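Local coordinates for peptide methionine sulfoxide reductase MsrA (Corynebacterium diphtheriae, PDB 4D7L), which probably reduces methionine-S-sulfoxide, in proteins and as the free amino acid, back to methionine and so repairs oxidatively damaged proteins, at residues 62-73 against 115-123; 78-86 against 125-135. One frame throughout, in Å; residues are numbered along the deposited sequence.

Interaction 1. Residues 62-73 against 115-123. With PGE (triethylene glycol), chain K.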
loop_
_atom_site.group_PDB
_atom_site.type_symbol
_atom_site.label_atom_id
_atom_site.label_comp_id
_atom_site.label_asym_id
_atom_site.label_seq_id
_atom_site.Cartn_x
_atom_site.Cartn_y
_atom_site.Cartn_z
ATOM N N GLY A 62 14.606 7.458 14.969
ATOM C CA GLY A 62 14.619 6.079 15.406
ATOM C C GLY A 62 13.613 5.162 14.727
ATOM O O GLY A 62 13.595 3.970 15.006
ATOM N N THR A 63 12.736 5.705 13.886
ATOM C CA THR A 63 11.793 4.869 13.173
ATOM C C THR A 63 12.315 4.393 11.799
ATOM O O THR A 63 13.273 4.942 11.254
ATOM C CB THR A 63 10.451 5.611 12.989
ATOM O OG1 THR A 63 10.659 6.822 12.254
ATOM C CG2 THR A 63 9.848 5.938 14.343
ATOM N N GLU A 64 11.664 3.370 11.248
ATOM C CA GLU A 64 11.914 2.910 9.889
ATOM C C GLU A 64 10.600 3.015 9.124
ATOM O O GLU A 64 9.536 3.141 9.747
ATOM C CB GLU A 64 12.461 1.480 9.896
ATOM C CG GLU A 64 13.872 1.370 10.537
ATOM C CD GLU A 64 14.392 -0.084 10.708
ATOM O OE1 GLU A 64 13.682 -1.060 10.344
ATOM O OE2 GLU A 64 15.528 -0.249 11.224
ATOM N N THR A 65 10.672 2.961 7.792
ATOM C CA THR A 65 9.483 3.025 6.944
ATOM C C THR A 65 9.461 1.866 5.954
ATOM O O THR A 65 10.500 1.518 5.373
ATOM C CB THR A 65 9.423 4.347 6.155
ATOM O OG1 THR A 65 9.456 5.453 7.063
ATOM C CG2 THR A 65 8.130 4.412 5.311
ATOM N N ILE A 66 8.288 1.251 5.794
ATOM C CA ILE A 66 8.050 0.310 4.700
ATOM C C ILE A 66 6.747 0.693 3.987
ATOM O O ILE A 66 5.805 1.198 4.609
ATOM C CB ILE A 66 8.014 -1.159 5.210
ATOM C CG1 ILE A 66 7.962 -2.167 4.047
ATOM C CG2 ILE A 66 6.890 -1.375 6.262
ATOM C CD1 ILE A 66 7.941 -3.645 4.541
ATOM N N TYR A 67 6.712 0.488 2.673
ATOM C CA TYR A 67 5.554 0.839 1.860
ATOM C C TYR A 67 4.864 -0.426 1.381
ATOM O O TYR A 67 5.482 -1.264 0.730
ATOM C CB TYR A 67 5.974 1.701 0.656
ATOM C CG TYR A 67 6.591 3.009 1.070
ATOM C CD1 TYR A 67 7.957 3.100 1.307
ATOM C CD2 TYR A 67 5.806 4.146 1.273
ATOM C CE1 TYR A 67 8.546 4.296 1.710
ATOM C CE2 TYR A 67 6.388 5.353 1.675
ATOM C CZ TYR A 67 7.758 5.413 1.888
ATOM O OH TYR A 67 8.344 6.580 2.287
ATOM N N ILE A 68 3.581 -0.558 1.692
ATOM C CA ILE A 68 2.881 -1.819 1.482
ATOM C C ILE A 68 1.689 -1.664 0.569
ATOM O O ILE A 68 0.828 -0.798 0.807
ATOM C CB ILE A 68 2.388 -2.391 2.832
ATOM C CG1 ILE A 68 3.575 -2.613 3.771
ATOM C CG2 ILE A 68 1.582 -3.689 2.628
ATOM C CD1 ILE A 68 4.544 -3.618 3.250
ATOM N N GLY A 69 1.612 -2.513 -0.448
ATOM C CA GLY A 69 0.434 -2.540 -1.301
ATOM C C GLY A 69 -0.253 -3.893 -1.241
ATOM O O GLY A 69 0.322 -4.906 -1.648
ATOM N N ILE A 70 -1.472 -3.935 -0.709
ATOM C CA ILE A 70 -2.174 -5.215 -0.634
ATOM C C ILE A 70 -3.617 -5.068 -1.078
ATOM O O ILE A 70 -4.468 -5.866 -0.698
ATOM C CB ILE A 70 -2.143 -5.805 0.806
ATOM C CG1 ILE A 70 -2.736 -4.803 1.803
ATOM C CG2 ILE A 70 -0.726 -6.143 1.217
ATOM C CD1 ILE A 70 -2.985 -5.388 3.209
ATOM N N GLY A 71 -3.888 -4.065 -1.906
ATOM C CA GLY A 71 -5.244 -3.837 -2.376
ATOM C C GLY A 71 -5.829 -2.564 -1.785
ATOM O O GLY A 71 -5.081 -1.637 -1.487
ATOM N N CYS A 72 -7.154 -2.517 -1.635
ATOM C CA CYS A 72 -7.837 -1.313 -1.135
ATOM C C CYS A 72 -7.112 -0.731 0.067
ATOM O O CYS A 72 -7.037 -1.363 1.129
ATOM C CB CYS A 72 -9.282 -1.634 -0.755
ATOM S SG CYS A 72 -10.097 -0.264 0.134
ATOM N N TYR A 73 -6.516 0.454 -0.103
ATOM C CA TYR A 73 -5.692 0.948 1.008
ATOM C C TYR A 73 -6.465 1.376 2.281
ATOM O O TYR A 73 -5.852 1.585 3.313
ATOM C CB TYR A 73 -4.705 2.061 0.610
ATOM C CG TYR A 73 -5.203 3.275 -0.149
ATOM C CD1 TYR A 73 -6.405 3.889 0.183
ATOM C CD2 TYR A 73 -4.325 3.969 -0.982
ATOM C CE1 TYR A 73 -6.815 5.053 -0.456
ATOM C CE2 TYR A 73 -4.701 5.148 -1.600
ATOM C CZ TYR A 73 -5.948 5.691 -1.329
ATOM O OH TYR A 73 -6.317 6.879 -1.931
ATOM N N GLU A 115 -2.001 1.324 -4.974
ATOM C CA GLU A 115 -2.473 1.884 -3.713
ATOM C C GLU A 115 -1.583 1.379 -2.591
ATOM O O GLU A 115 -1.477 0.170 -2.373
ATOM C CB GLU A 115 -3.938 1.522 -3.459
ATOM C CG GLU A 115 -4.879 2.246 -4.430
ATOM C CD GLU A 115 -6.355 2.132 -4.050
ATOM O OE1 GLU A 115 -6.684 1.525 -3.000
ATOM O OE2 GLU A 115 -7.185 2.642 -4.835
ATOM N N ILE A 116 -0.968 2.322 -1.891
ATOM C CA ILE A 116 0.096 2.038 -0.930
ATOM C C ILE A 116 -0.221 2.582 0.442
ATOM O O ILE A 116 -0.749 3.694 0.565
ATOM C CB ILE A 116 1.436 2.659 -1.402
ATOM C CG1 ILE A 116 1.949 1.907 -2.637
ATOM C CG2 ILE A 116 2.500 2.691 -0.269
ATOM C CD1 ILE A 116 2.404 0.456 -2.332
ATOM N N VAL A 117 0.123 1.798 1.464
ATOM C CA VAL A 117 0.173 2.266 2.834
ATOM C C VAL A 117 1.615 2.533 3.224
ATOM O O VAL A 117 2.466 1.638 3.126
ATOM C CB VAL A 117 -0.404 1.236 3.826
ATOM C CG1 VAL A 117 -0.369 1.798 5.280
ATOM C CG2 VAL A 117 -1.823 0.843 3.445
ATOM N N GLU A 118 1.886 3.773 3.612
ATOM C CA GLU A 118 3.146 4.150 4.234
ATOM C C GLU A 118 3.083 3.688 5.691
ATOM O O GLU A 118 2.209 4.120 6.430
ATOM C CB GLU A 118 3.348 5.661 4.164
ATOM C CG GLU A 118 4.569 6.161 4.971
ATOM C CD GLU A 118 4.637 7.675 5.082
ATOM O OE1 GLU A 118 3.579 8.351 5.025
ATOM O OE2 GLU A 118 5.762 8.194 5.241
ATOM N N VAL A 119 3.970 2.782 6.080
ATOM C CA VAL A 119 3.988 2.255 7.438
ATOM C C VAL A 119 5.277 2.684 8.136
ATOM O O VAL A 119 6.372 2.245 7.779
ATOM C CB VAL A 119 3.887 0.729 7.442
ATOM C CG1 VAL A 119 3.836 0.201 8.879
ATOM C CG2 VAL A 119 2.661 0.297 6.675
ATOM N N VAL A 120 5.145 3.564 9.109
ATOM C CA VAL A 120 6.295 3.994 9.876
ATOM C C VAL A 120 6.305 3.250 11.199
ATOM O O VAL A 120 5.322 3.289 11.928
ATOM C CB VAL A 120 6.263 5.492 10.130
ATOM C CG1 VAL A 120 7.501 5.921 10.897
ATOM C CG2 VAL A 120 6.162 6.243 8.792
ATOM N N TYR A 121 7.413 2.593 11.534
ATOM C CA TYR A 121 7.388 1.719 12.707
ATOM C C TYR A 121 8.631 1.857 13.571
ATOM O O TYR A 121 9.680 2.299 13.113
ATOM C CB TYR A 121 7.207 0.253 12.275
ATOM C CG TYR A 121 8.353 -0.272 11.431
ATOM C CD1 TYR A 121 8.406 -0.014 10.062
ATOM C CD2 TYR A 121 9.384 -1.012 12.001
ATOM C CE1 TYR A 121 9.448 -0.484 9.282
ATOM C CE2 TYR A 121 10.440 -1.481 11.228
ATOM C CZ TYR A 121 10.460 -1.218 9.871
ATOM O OH TYR A 121 11.511 -1.673 9.111
ATOM N N ASP A 122 8.474 1.472 14.836
ATOM C CA ASP A 122 9.556 1.411 15.803
ATOM C C ASP A 122 10.171 0.018 15.728
ATOM O O ASP A 122 9.544 -0.956 16.153
ATOM C CB ASP A 122 9.026 1.675 17.222
ATOM C CG ASP A 122 10.127 1.630 18.295
ATOM O OD1 ASP A 122 11.257 1.145 18.024
ATOM O OD2 ASP A 122 9.834 2.048 19.432
ATOM N N PRO A 123 11.401 -0.081 15.204
ATOM C CA PRO A 123 12.012 -1.397 14.980
ATOM C C PRO A 123 12.367 -2.115 16.273
ATOM O O PRO A 123 12.686 -3.297 16.229
ATOM C CB PRO A 123 13.271 -1.071 14.156
ATOM C CG PRO A 123 13.582 0.321 14.486
ATOM C CD PRO A 123 12.268 1.016 14.744
HETATM C C1 PGE K . 12.632 6.678 7.876
HETATM O O1 PGE K . 11.557 6.339 8.736
HETATM C C2 PGE K . 12.712 5.661 6.752
HETATM O O2 PGE K . 13.463 6.163 5.665
HETATM O O HOH W 1 8.385 7.891 6.289
HETATM O O HOH W 2 7.049 8.812 2.780
HETATM O O HOH W 3 -2.718 -1.300 -0.190
HETATM O O HOH W 4 -2.281 -2.396 -3.517
#

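Interaction 2. Residues 78-86 against 125-135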
loop_
_atom_site.group_PDB
_atom_site.type_symbol
_atom_site.label_atom_id
_atom_site.label_comp_id
_atom_site.label_asym_id
_atom_site.label_seq_id
_atom_site.Cartn_x
_atom_site.Cartn_y
_atom_site.Cartn_z
ATOM N N LYS A 78 -5.868 0.614 8.093
ATOM C CA LYS A 78 -6.411 0.277 9.421
ATOM C C LYS A 78 -5.661 -0.917 10.013
ATOM O O LYS A 78 -5.305 -0.918 11.201
ATOM C CB LYS A 78 -7.924 0.005 9.327
ATOM C CG LYS A 78 -8.640 -0.343 10.665
ATOM C CD LYS A 78 -10.158 -0.407 10.404
ATOM C CE LYS A 78 -11.004 -0.975 11.554
ATOM N NZ LYS A 78 -10.506 -0.695 12.915
ATOM N N LEU A 79 -5.417 -1.925 9.183
ATOM C CA LEU A 79 -4.663 -3.111 9.604
ATOM C C LEU A 79 -3.326 -2.721 10.211
ATOM O O LEU A 79 -2.915 -3.221 11.274
ATOM C CB LEU A 79 -4.424 -4.032 8.398
ATOM C CG LEU A 79 -3.569 -5.266 8.698
ATOM C CD1 LEU A 79 -4.419 -6.290 9.465
ATOM C CD2 LEU A 79 -2.990 -5.840 7.423
ATOM N N PHE A 80 -2.640 -1.807 9.543
ATOM C CA PHE A 80 -1.315 -1.448 10.034
ATOM C C PHE A 80 -1.316 -0.431 11.172
ATOM O O PHE A 80 -0.500 -0.575 12.092
ATOM C CB PHE A 80 -0.440 -0.969 8.862
ATOM C CG PHE A 80 0.036 -2.107 8.011
ATOM C CD1 PHE A 80 1.002 -2.977 8.508
ATOM C CD2 PHE A 80 -0.523 -2.359 6.762
ATOM C CE1 PHE A 80 1.425 -4.076 7.764
ATOM C CE2 PHE A 80 -0.093 -3.454 5.989
ATOM C CZ PHE A 80 0.875 -4.317 6.496
ATOM N N TRP A 81 -2.226 0.552 11.198
ATOM C CA TRP A 81 -2.149 1.489 12.333
ATOM C C TRP A 81 -2.556 0.786 13.621
ATOM O O TRP A 81 -2.207 1.234 14.711
ATOM C CB TRP A 81 -2.970 2.800 12.138
ATOM C CG TRP A 81 -4.467 2.753 12.356
ATOM C CD1 TRP A 81 -5.144 2.458 13.521
ATOM C CD2 TRP A 81 -5.460 3.158 11.409
ATOM N NE1 TRP A 81 -6.515 2.580 13.316
ATOM C CE2 TRP A 81 -6.727 3.020 12.031
ATOM C CE3 TRP A 81 -5.399 3.609 10.076
ATOM C CZ2 TRP A 81 -7.929 3.301 11.359
ATOM C CZ3 TRP A 81 -6.593 3.882 9.402
ATOM C CH2 TRP A 81 -7.843 3.742 10.051
ATOM N N GLU A 82 -3.280 -0.321 13.502
ATOM C CA GLU A 82 -3.647 -1.102 14.689
ATOM C C GLU A 82 -2.583 -2.115 15.097
ATOM O O GLU A 82 -2.739 -2.819 16.088
ATOM C CB GLU A 82 -4.985 -1.809 14.450
ATOM C CG GLU A 82 -6.143 -0.781 14.429
ATOM C CD GLU A 82 -7.524 -1.393 14.251
ATOM O OE1 GLU A 82 -7.617 -2.597 13.906
ATOM O OE2 GLU A 82 -8.515 -0.642 14.433
ATOM N N THR A 83 -1.482 -2.165 14.364
ATOM C CA THR A 83 -0.412 -3.105 14.698
ATOM C C THR A 83 0.542 -2.562 15.748
ATOM O O THR A 83 1.071 -1.475 15.572
ATOM C CB THR A 83 0.398 -3.452 13.448
ATOM O OG1 THR A 83 -0.475 -4.040 12.485
ATOM C CG2 THR A 83 1.517 -4.432 13.795
ATOM N N PRO A 84 0.774 -3.313 16.842
ATOM C CA PRO A 84 1.736 -2.823 17.837
ATOM C C PRO A 84 3.114 -2.560 17.210
ATOM O O PRO A 84 3.624 -3.382 16.441
ATOM C CB PRO A 84 1.794 -3.959 18.864
ATOM C CG PRO A 84 0.463 -4.684 18.699
ATOM C CD PRO A 84 0.190 -4.608 17.221
ATOM N N GLY A 85 3.672 -1.395 17.520
ATOM C CA GLY A 85 4.973 -0.968 17.036
ATOM C C GLY A 85 4.911 -0.006 15.856
ATOM O O GLY A 85 5.903 0.635 15.528
ATOM N N VAL A 86 3.761 0.058 15.187
ATOM C CA VAL A 86 3.571 1.004 14.075
ATOM C C VAL A 86 3.229 2.353 14.682
ATOM O O VAL A 86 2.361 2.436 15.544
ATOM C CB VAL A 86 2.475 0.531 13.109
ATOM C CG1 VAL A 86 2.112 1.632 12.087
ATOM C CG2 VAL A 86 2.935 -0.742 12.394
ATOM N N GLN A 125 10.111 -2.491 18.475
ATOM C CA GLN A 125 8.821 -3.053 18.879
ATOM C C GLN A 125 8.234 -4.023 17.846
ATOM O O GLN A 125 7.583 -4.996 18.200
ATOM C CB GLN A 125 7.815 -1.930 19.128
ATOM C CG GLN A 125 8.202 -0.981 20.237
ATOM C CD GLN A 125 7.191 0.130 20.385
ATOM O OE1 GLN A 125 6.010 -0.123 20.620
ATOM N NE2 GLN A 125 7.639 1.370 20.214
ATOM N N VAL A 126 8.472 -3.751 16.572
ATOM C CA VAL A 126 8.026 -4.632 15.497
ATOM C C VAL A 126 9.100 -4.601 14.419
ATOM O O VAL A 126 9.685 -3.550 14.181
ATOM C CB VAL A 126 6.635 -4.196 14.915
ATOM C CG1 VAL A 126 6.708 -2.819 14.207
ATOM C CG2 VAL A 126 6.113 -5.235 13.929
ATOM N N THR A 127 9.390 -5.737 13.784
ATOM C CA THR A 127 10.483 -5.756 12.817
ATOM C C THR A 127 10.000 -5.640 11.363
ATOM O O THR A 127 8.834 -5.890 11.052
ATOM C CB THR A 127 11.335 -7.031 12.926
ATOM O OG1 THR A 127 10.568 -8.156 12.494
ATOM C CG2 THR A 127 11.811 -7.255 14.376
ATOM N N PHE A 128 10.920 -5.256 10.486
ATOM C CA PHE A 128 10.691 -5.309 9.045
ATOM C C PHE A 128 10.115 -6.656 8.614
ATOM O O PHE A 128 9.101 -6.722 7.900
ATOM C CB PHE A 128 12.008 -5.059 8.318
ATOM C CG PHE A 128 11.883 -5.071 6.824
ATOM C CD1 PHE A 128 11.552 -3.911 6.136
ATOM C CD2 PHE A 128 12.132 -6.233 6.096
ATOM C CE1 PHE A 128 11.443 -3.913 4.745
ATOM C CE2 PHE A 128 12.032 -6.248 4.699
ATOM C CZ PHE A 128 11.677 -5.087 4.021
ATOM N N ASP A 129 10.755 -7.729 9.081
ATOM C CA ASP A 129 10.350 -9.096 8.758
ATOM C C ASP A 129 8.889 -9.344 9.170
ATOM O O ASP A 129 8.114 -9.905 8.407
ATOM C CB ASP A 129 11.253 -10.107 9.478
ATOM C CG ASP A 129 12.705 -10.066 9.004
ATOM O OD1 ASP A 129 13.021 -9.377 8.003
ATOM O OD2 ASP A 129 13.549 -10.683 9.683
ATOM N N GLU A 130 8.532 -8.927 10.383
ATOM C CA GLU A 130 7.173 -9.134 10.885
ATOM C C GLU A 130 6.132 -8.391 10.056
ATOM O O GLU A 130 5.021 -8.887 9.845
ATOM C CB GLU A 130 7.083 -8.701 12.355
ATOM C CG GLU A 130 7.830 -9.660 13.279
ATOM C CD GLU A 130 7.776 -9.265 14.751
ATOM O OE1 GLU A 130 7.935 -8.070 15.076
ATOM O OE2 GLU A 130 7.600 -10.171 15.588
ATOM N N LEU A 131 6.479 -7.192 9.598
ATOM C CA LEU A 131 5.534 -6.404 8.812
ATOM C C LEU A 131 5.363 -7.011 7.418
ATOM O O LEU A 131 4.263 -6.989 6.858
ATOM C CB LEU A 131 5.997 -4.934 8.723
ATOM C CG LEU A 131 5.920 -4.174 10.067
ATOM C CD1 LEU A 131 6.550 -2.809 9.937
ATOM C CD2 LEU A 131 4.452 -4.021 10.488
ATOM N N VAL A 132 6.441 -7.540 6.845
ATOM C CA VAL A 132 6.293 -8.225 5.552
ATOM C C VAL A 132 5.379 -9.439 5.692
ATOM O O VAL A 132 4.480 -9.665 4.867
ATOM C CB VAL A 132 7.671 -8.655 4.951
ATOM C CG1 VAL A 132 7.475 -9.546 3.722
ATOM C CG2 VAL A 132 8.509 -7.420 4.575
ATOM N N VAL A 133 5.583 -10.210 6.752
ATOM C CA VAL A 133 4.752 -11.399 6.989
ATOM C C VAL A 133 3.292 -10.988 7.188
ATOM O O VAL A 133 2.371 -11.612 6.633
ATOM C CB VAL A 133 5.253 -12.204 8.218
ATOM C CG1 VAL A 133 4.210 -13.232 8.667
ATOM C CG2 VAL A 133 6.586 -12.887 7.900
ATOM N N LYS A 134 3.077 -9.917 7.949
ATOM C CA LYS A 134 1.714 -9.454 8.190
ATOM C C LYS A 134 1.028 -9.068 6.882
ATOM O O LYS A 134 -0.123 -9.418 6.653
ATOM C CB LYS A 134 1.692 -8.262 9.142
ATOM C CG LYS A 134 0.283 -7.958 9.634
ATOM C CD LYS A 134 0.291 -6.828 10.626
ATOM C CE LYS A 134 -0.096 -7.300 12.005
ATOM N NZ LYS A 134 -1.574 -7.292 12.190
ATOM N N ALA A 135 1.742 -8.353 6.023
ATOM C CA ALA A 135 1.204 -8.014 4.702
ATOM C C ALA A 135 0.875 -9.262 3.880
ATOM O O ALA A 135 -0.198 -9.351 3.276
ATOM C CB ALA A 135 2.166 -7.156 3.951
HETATM O O HOH W 5 -3.872 -5.316 12.946
#

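Interaction 1. Residues 62-73 against 115-123
Y73 and E115 meet because Y73 holds CG between its backbone N and carbonyl carbon (chi1 51°), while E115 sets CG anti to its carbonyl carbon (chi1 -70°) and runs extended. The two side chains cross at about a right angle. E115 OE1 lies over one face of the Y73 ring, toward its rim, and E115 CB touches Y73 CD2 at 3.5 Å. The same OE1 accepts from the backbone N of Y73 at 3.1 Å, nearly along its C-O axis. C72, the predicted catalytic cysteine, stands just before at the helix N-cap, and its disulfide partner is C226. G71, C72 and Y73 begin the Gly-Cys-Tyr-Trp-Gly form of the MsrA signature, and E115 probably matches the glutamate that lies beside the sulfoxide in other MsrA enzymes. Two waters tie E115 O to the backbone of I70 and G71.

Strands 64-69 and 115-121 run antiparallel, at 152° between their directions. E64-Y121, I66-V119 and I68-V117 are the hydrogen-bonded pairs. On one face, I66 CG2 packs on V119 CB at 3.9 Å. The Y121 hydroxyl approaches E64 OE1 at 2.6 Å, a weak and unsettled bond, the carboxylate plane nearly perpendicular to the ring; E64 CB lies over one face of that ring. On the other face Y67 lies alongside E118, its ring nearly parallel to the carboxylate. Waters bridge E118 OE2 to T65 OG1 and Y67 OH. R58 makes a salt bridge to that carboxylate oxygen, and S90 bonds OE1. T65 OG1 also pairs with O1 of a triethylene glycol, probably from the crystallisation liquor, at 2.8 Å.

The pair sits inside the mixed sheet, between strands 158-161 and 86-94. Helices 73-81 and 128-137 cover the face of I66, I68, V117, V119 and Y121.

Interaction 2. Residues 78-86 against 125-135
G85 and Q125 bring the backbones within 4.7 Å, CA to CA, where a type II beta turn, T83 to V86, passes the chain leading into helix 128-137. G85 has no side chain, and Q125 CB comes to 3.7 Å from its CA; the positive phi (100°) belongs to its place in the turn. V126 fits beside the turn, with CB at 3.5 Å from P84 O and CG1 against the G85 carbonyl carbon. Deeper in, the F80 ring meets the helix with its edge: L131 CD2 and A135 CB both lie near the ring plane, A135 CB 4.0 Å from F80 CZ. L131 CD2 also touches V86 CG2 at 4.1 Å. The contact joins two helices on the same face of the central sheet. One is helix 73-81, which follows the predicted active-site cysteine. The other starts with a capping box: E130 N bonds to T127 OG1, and T127 N to E130 OE1. On the outer side, K134 slides past T83 and F80, its chain bent at chi3 (-113°) and chi4. This bend lays K134 CE 3.3 Å from T83 OG1. That hydroxyl donates to L79 O at 2.8 Å. A water also donates to L79 O and bonds weakly to K134 NZ.

Overall arrangement
Both contacts are buried. Interaction 1 is the more central, about 7 Å from its centre to the chain centre, against about 13 Å for interaction 2, which has exposed residues, P84 and Q125, at its turn end. Interaction 1 joins two neighbouring strands of the sheet, chiefly through regular backbone hydrogen bonds, and reaches the predicted active site at one end. Interaction 2 joins the helices that follow strands 64-69 and 114-121 in the chain. Its contacts are mainly apolar, with K134 and a water on the more exposed side. The two touch directly: Y121 CD1 packs on L131 CD1 at 3.4 Å, and D122 N probably bonds to G85 O. F80 and A135 rest on I68.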